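Local coordinates for glucokinase (PDB 2QM1), which probably phosphorylates glucose at the expense of ATP, as a zinc-containing glucokinase of the ROK family, at residues Thr144-Gly149 / Thr189-Thr194. Numbering follows the deposited sequence.
Sequences TGVGGG and TVSSAT. With MG (magnesium ion), chain K.
The peptide plane joining Thr-144 to Gly-145 presents one face to Ser-192, whose CB sits almost directly above the carbonyl oxygen, 3.5 Å from Thr-144 O. The approach is over the plane, not at the edge, and nothing in 189-194 reaches the other face. A second peptide, Ser-191 to Ser-192, is covered in much the same manner: Val-146 CG2 stands over it, 3.9 Å from Ser-192 N, and also rests 3.4 Å from Ser-191 OG. Val-146 brings this methyl across by setting CG1 anti to its backbone N (chi1 177°), which leaves CG2 beside that N; the valine also packs on Ile-140 of strand 137-142.

The contact illustrates how a glycine-rich turn of the actin-like ATPase fold can be backed by the junction between two helices, 188-191 and 193-203. Thr-144 and Gly-145 lie in the turn between antiparallel strands 137-142 and 146-152, and the TGVGGG sequence is consistent with the phosphate-binding hairpin of this superfamily. Further along the same strand, Gly-148 O binds magnesium at 2.2 Å, together with a water and Asn-119 OD1; Asn-116 also belongs to this site.

On the side of this junction, both serine hydroxyls are committed to their own chain. Ser-191 OG bonds to Leu-187 O one turn back, while Ser-192, the N-cap of helix 193-203, engages Gly-195 N and Glu-188 O through OG. Each keeps its OG between backbone N and carbonyl carbon, and across the contact they offer their neighbours van der Waals packing. Polar ties come from just outside: Glu-188 OE1 accepts a bond from Val-146 N, and Ala-193 pairs through its backbone with Gly-143. About 9 Å from the Val-146 side chain lies the zinc ion held by His-169, Cys-179, Cys-181 and Cys-186.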
ATOM      1  N   THR B 144     -12.132  -7.212  18.125  1.00 47.08           N
ATOM      2  CA  THR B 144     -13.434  -7.678  17.643  1.00 48.79           C
ATOM      3  C   THR B 144     -13.393  -7.862  16.165  1.00 47.51           C
ATOM      4  O   THR B 144     -13.943  -8.840  15.635  1.00 47.46           O
ATOM      5  CB  THR B 144     -14.549  -6.593  17.847  1.00 49.73           C
ATOM      6  OG1 THR B 144     -14.383  -5.969  19.117  1.00 55.55           O
ATOM      7  CG2 THR B 144     -15.921  -7.216  17.760  1.00 51.48           C
ATOM      8  N   GLY B 145     -12.785  -6.870  15.504  1.00 47.27           N
ATOM      9  CA  GLY B 145     -12.536  -6.876  14.061  1.00 45.95           C
ATOM     10  C   GLY B 145     -11.061  -6.675  13.773  1.00 45.33           C
ATOM     11  O   GLY B 145     -10.259  -6.501  14.696  1.00 45.96           O
ATOM     12  N   VAL B 146     -10.675  -6.711  12.503  1.00 43.41           N
ATOM     13  CA  VAL B 146      -9.289  -6.407  12.181  1.00 42.39           C
ATOM     14  C   VAL B 146      -9.254  -5.086  11.400  1.00 41.72           C
ATOM     15  O   VAL B 146      -9.987  -4.922  10.422  1.00 40.99           O
ATOM     16  CB  VAL B 146      -8.576  -7.588  11.469  1.00 42.66           C
ATOM     17  CG1 VAL B 146      -7.165  -7.210  11.086  1.00 43.39           C
ATOM     18  CG2 VAL B 146      -8.507  -8.752  12.392  1.00 40.21           C
ATOM     19  N   GLY B 147      -8.438  -4.145  11.869  1.00 40.80           N
ATOM     20  CA  GLY B 147      -8.425  -2.779  11.289  1.00 40.88           C
ATOM     21  C   GLY B 147      -6.989  -2.407  11.009  1.00 40.02           C
ATOM     22  O   GLY B 147      -6.054  -3.166  11.328  1.00 39.90           O
ATOM     23  N   GLY B 148      -6.795  -1.287  10.351  1.00 39.36           N
ATOM     24  CA  GLY B 148      -5.445  -0.836  10.153  1.00 38.60           C
ATOM     25  C   GLY B 148      -5.335   0.589   9.643  1.00 39.71           C
ATOM     26  O   GLY B 148      -6.338   1.189   9.181  1.00 37.70           O
ATOM     27  N   GLY B 149      -4.107   1.122   9.747  1.00 38.06           N
ATOM     28  CA  GLY B 149      -3.795   2.448   9.218  1.00 38.31           C
ATOM     29  C   GLY B 149      -2.419   2.381   8.585  1.00 37.57           C
ATOM     30  O   GLY B 149      -1.529   1.663   9.070  1.00 36.00           O
ATOM     31  N   THR B 189     -11.285 -13.041   9.229  1.00 38.28           N
ATOM     32  CA  THR B 189     -11.895 -14.359   9.545  1.00 38.71           C
ATOM     33  C   THR B 189     -10.950 -15.293  10.329  1.00 38.73           C
ATOM     34  O   THR B 189     -11.347 -16.297  10.922  1.00 37.53           O
ATOM     35  CB  THR B 189     -12.409 -15.137   8.224  1.00 38.34           C
ATOM     36  OG1 THR B 189     -11.291 -15.529   7.432  1.00 36.99           O
ATOM     37  CG2 THR B 189     -13.320 -14.281   7.357  1.00 37.28           C
ATOM     38  N   VAL B 190      -9.666 -14.997  10.316  1.00 40.20           N
ATOM     39  CA  VAL B 190      -8.733 -15.956  10.927  1.00 39.60           C
ATOM     40  C   VAL B 190      -7.931 -15.342  12.093  1.00 38.25           C
ATOM     41  O   VAL B 190      -7.181 -16.046  12.802  1.00 38.01           O
ATOM     42  CB  VAL B 190      -7.839 -16.681   9.819  1.00 38.78           C
ATOM     43  CG1 VAL B 190      -8.723 -17.521   8.849  1.00 41.28           C
ATOM     44  CG2 VAL B 190      -7.130 -15.697   9.000  1.00 41.17           C
ATOM     45  N   SER B 191      -8.091 -14.037  12.296  1.00 39.58           N
ATOM     46  CA  SER B 191      -7.231 -13.274  13.228  1.00 39.95           C
ATOM     47  C   SER B 191      -7.970 -12.304  14.184  1.00 41.29           C
ATOM     48  O   SER B 191      -7.353 -11.702  15.063  1.00 40.75           O
ATOM     49  CB  SER B 191      -6.084 -12.553  12.468  1.00 40.75           C
ATOM     50  OG  SER B 191      -6.548 -11.429  11.693  1.00 42.50           O
ATOM     51  N   SER B 192      -9.281 -12.142  14.050  1.00 42.08           N
ATOM     52  CA  SER B 192      -9.978 -11.335  15.066  1.00 44.02           C
ATOM     53  C   SER B 192     -10.133 -12.262  16.289  1.00 44.63           C
ATOM     54  O   SER B 192      -9.861 -13.459  16.179  1.00 45.50           O
ATOM     55  CB  SER B 192     -11.349 -10.935  14.602  1.00 43.29           C
ATOM     56  OG  SER B 192     -12.119 -12.097  14.336  1.00 42.61           O
ATOM     57  N   ALA B 193     -10.616 -11.730  17.405  1.00 45.61           N
ATOM     58  CA  ALA B 193     -10.913 -12.539  18.624  1.00 47.40           C
ATOM     59  C   ALA B 193     -11.699 -13.796  18.297  1.00 48.08           C
ATOM     60  O   ALA B 193     -11.374 -14.899  18.737  1.00 48.22           O
ATOM     61  CB  ALA B 193     -11.685 -11.710  19.626  1.00 48.00           C
ATOM     62  N   THR B 194     -12.725 -13.588  17.478  1.00 47.89           N
ATOM     63  CA  THR B 194     -13.591 -14.600  16.950  1.00 47.99           C
ATOM     64  C   THR B 194     -12.953 -15.483  15.851  1.00 46.76           C
ATOM     65  O   THR B 194     -13.271 -16.649  15.734  1.00 46.07           O
ATOM     66  CB  THR B 194     -14.860 -13.851  16.408  1.00 48.60           C
ATOM     67  OG1 THR B 194     -15.926 -13.932  17.368  1.00 51.52           O
ATOM     68  CG2 THR B 194     -15.314 -14.349  15.050  1.00 48.69           C
TER
HETATM   69 MG    MG K1008      -8.122   2.422   8.823  1.00 25.29          MG
HETATM   70  O   HOH W   1      -9.394   2.273   6.810  1.00 25.51           O